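Local structure of putative alpha-ketoglutarate-dependent taurine dioxygenase (Burkholderia xenovorans, 5HSX) at residues T202-V207 against A217-P222. The protein probably acts as an iron-dependent dioxygenase of the TfdA family that uses 2-oxoglutarate as co-substrate. Sequence-based numbering, arbitrary orientation.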
loop_
_atom_site.group_PDB
_atom_site.type_symbol
_atom_site.label_atom_id
_atom_site.label_comp_id
_atom_site.label_asym_id
_atom_site.label_seq_id
_atom_site.Cartn_x
_atom_site.Cartn_y
_atom_site.Cartn_z
ATOM N N THR B 202 -0.992 -29.077 4.657
ATOM C CA THR B 202 -1.981 -28.991 5.722
ATOM C C THR B 202 -3.310 -28.528 5.147
ATOM O O THR B 202 -3.348 -27.670 4.258
ATOM C CB THR B 202 -1.525 -28.027 6.832
ATOM O OG1 THR B 202 -0.335 -28.542 7.443
ATOM C CG2 THR B 202 -2.609 -27.852 7.905
ATOM N N GLU B 203 -4.396 -29.104 5.653
ATOM C CA GLU B 203 -5.741 -28.647 5.337
ATOM C C GLU B 203 -6.211 -27.713 6.449
ATOM O O GLU B 203 -6.296 -28.123 7.608
ATOM C CB GLU B 203 -6.707 -29.826 5.182
ATOM C CG GLU B 203 -8.121 -29.379 4.780
ATOM C CD GLU B 203 -9.106 -30.542 4.740
ATOM O OE1 GLU B 203 -8.883 -31.497 3.966
ATOM O OE2 GLU B 203 -10.095 -30.493 5.491
ATOM N N HIS B 204 -6.521 -26.466 6.090
ATOM C CA HIS B 204 -7.004 -25.445 7.017
ATOM C C HIS B 204 -8.421 -25.026 6.660
ATOM O O HIS B 204 -8.823 -25.125 5.492
ATOM C CB HIS B 204 -6.116 -24.191 6.978
ATOM C CG HIS B 204 -4.811 -24.341 7.685
ATOM N ND1 HIS B 204 -4.717 -24.631 9.030
ATOM C CD2 HIS B 204 -3.538 -24.207 7.237
ATOM C CE1 HIS B 204 -3.440 -24.683 9.378
ATOM N NE2 HIS B 204 -2.705 -24.420 8.309
ATOM N N PRO B 205 -9.194 -24.521 7.624
ATOM C CA PRO B 205 -10.440 -23.837 7.267
ATOM C C PRO B 205 -10.129 -22.595 6.452
ATOM O O PRO B 205 -9.115 -21.926 6.671
ATOM C CB PRO B 205 -11.049 -23.472 8.625
ATOM C CG PRO B 205 -9.847 -23.295 9.510
ATOM C CD PRO B 205 -8.873 -24.361 9.058
ATOM N N LEU B 206 -11.001 -22.290 5.492
ATOM C CA LEU B 206 -10.846 -21.013 4.810
ATOM C C LEU B 206 -11.235 -19.849 5.712
ATOM O O LEU B 206 -10.792 -18.724 5.479
ATOM C CB LEU B 206 -11.691 -20.981 3.529
ATOM C CG LEU B 206 -10.963 -20.806 2.205
ATOM C CD1 LEU B 206 -9.927 -21.905 2.014
ATOM C CD2 LEU B 206 -11.992 -20.799 1.071
ATOM N N VAL B 207 -12.059 -20.099 6.731
ATOM C CA VAL B 207 -12.442 -19.092 7.709
ATOM C C VAL B 207 -11.948 -19.559 9.073
ATOM O O VAL B 207 -12.386 -20.604 9.576
ATOM C CB VAL B 207 -13.961 -18.862 7.722
ATOM C CG1 VAL B 207 -14.334 -17.846 8.785
ATOM C CG2 VAL B 207 -14.435 -18.417 6.341
ATOM N N ALA B 217 -11.657 -14.756 10.593
ATOM C CA ALA B 217 -10.650 -14.239 9.672
ATOM C C ALA B 217 -10.720 -14.981 8.350
ATOM O O ALA B 217 -10.845 -16.206 8.326
ATOM C CB ALA B 217 -9.240 -14.386 10.260
ATOM N N LEU B 218 -10.596 -14.238 7.246
ATOM C CA LEU B 218 -10.532 -14.839 5.916
ATOM C C LEU B 218 -9.113 -15.376 5.737
ATOM O O LEU B 218 -8.186 -14.638 5.389
ATOM C CB LEU B 218 -10.921 -13.810 4.851
ATOM C CG LEU B 218 -11.070 -14.243 3.393
ATOM C CD1 LEU B 218 -12.023 -15.425 3.283
ATOM C CD2 LEU B 218 -11.568 -13.059 2.542
ATOM N N TYR B 219 -8.939 -16.672 6.009
ATOM C CA TYR B 219 -7.625 -17.261 6.286
ATOM C C TYR B 219 -7.009 -17.793 4.992
ATOM O O TYR B 219 -6.777 -18.986 4.822
ATOM C CB TYR B 219 -7.787 -18.372 7.324
ATOM C CG TYR B 219 -6.545 -18.762 8.098
ATOM C CD1 TYR B 219 -5.912 -17.852 8.931
ATOM C CD2 TYR B 219 -6.041 -20.058 8.032
ATOM C CE1 TYR B 219 -4.783 -18.212 9.670
ATOM C CE2 TYR B 219 -4.914 -20.429 8.763
ATOM C CZ TYR B 219 -4.292 -19.501 9.582
ATOM O OH TYR B 219 -3.184 -19.866 10.328
ATOM N N VAL B 220 -6.710 -16.870 4.070
ATOM C CA VAL B 220 -6.450 -17.250 2.685
ATOM C C VAL B 220 -4.985 -17.082 2.285
ATOM O O VAL B 220 -4.676 -17.167 1.092
ATOM C CB VAL B 220 -7.364 -16.493 1.703
ATOM C CG1 VAL B 220 -8.822 -16.934 1.870
ATOM C CG2 VAL B 220 -7.238 -14.969 1.876
ATOM N N SER B 221 -4.073 -16.868 3.250
ATOM C CA SER B 221 -2.608 -16.918 3.111
ATOM C C SER B 221 -2.120 -17.112 1.669
ATOM O O SER B 221 -1.773 -18.240 1.283
ATOM C CB SER B 221 -2.071 -18.051 3.998
ATOM O OG SER B 221 -0.666 -17.960 4.142
ATOM N N PRO B 222 -2.059 -16.051 0.847
ATOM C CA PRO B 222 -1.965 -16.268 -0.610
ATOM C C PRO B 222 -0.707 -16.993 -1.078
ATOM O O PRO B 222 -0.776 -17.717 -2.080
ATOM C CB PRO B 222 -2.049 -14.836 -1.185
ATOM C CG PRO B 222 -2.934 -14.121 -0.167
ATOM C CD PRO B 222 -2.439 -14.660 1.166
HETATM O O HOH W 1 -7.281 -21.652 4.566
#
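Tyr219 sets the CE2 edge of its ring over one face of the His204 imidazole, in a T-shaped stack at the open end of a beta hairpin. The hairpin pairs strand 200-209 with strand 216-218. The ring centroids are 5.6 Å apart and the planes stand at 85°. Tyr219 CG lies anti to the backbone N (chi1 -159°), which swings the ring across to His204. On the opposite imidazole face sits Thr202 CG2, 3.4 Å above the plane, so both faces have a neighbour, each set toward the rim. The rotation of the imidazole is probably fixed further by a hydrogen bond between ND1 and Ser306 OG.

Closer to the turn, Val207 and Leu218 form an antiparallel non-hydrogen-bonded pair with both side chains on the same face, where Tyr159 of helix 155-161 touches them. Val207 CA also makes a CA-H...O contact of 3.4 Å with Ala217 O. Tyr219 N donates to Leu206 O at 2.8 Å, tilted 29° from the carbonyl plane. Beyond this bond the chains splay apart, and Tyr219 sits in the middle of an inverse gamma turn, closed by a weak bond from Val220 N to Leu218 O. Leu206 CG and Val220 CG1 meet loosely at 4.4 Å; Leu243 packs on Leu206 and Val247 on Val220, both from helix 233-247. A water bridges the widening gap, donating to Pro205 O at 2.8 Å and to Tyr219 O at 2.7 Å.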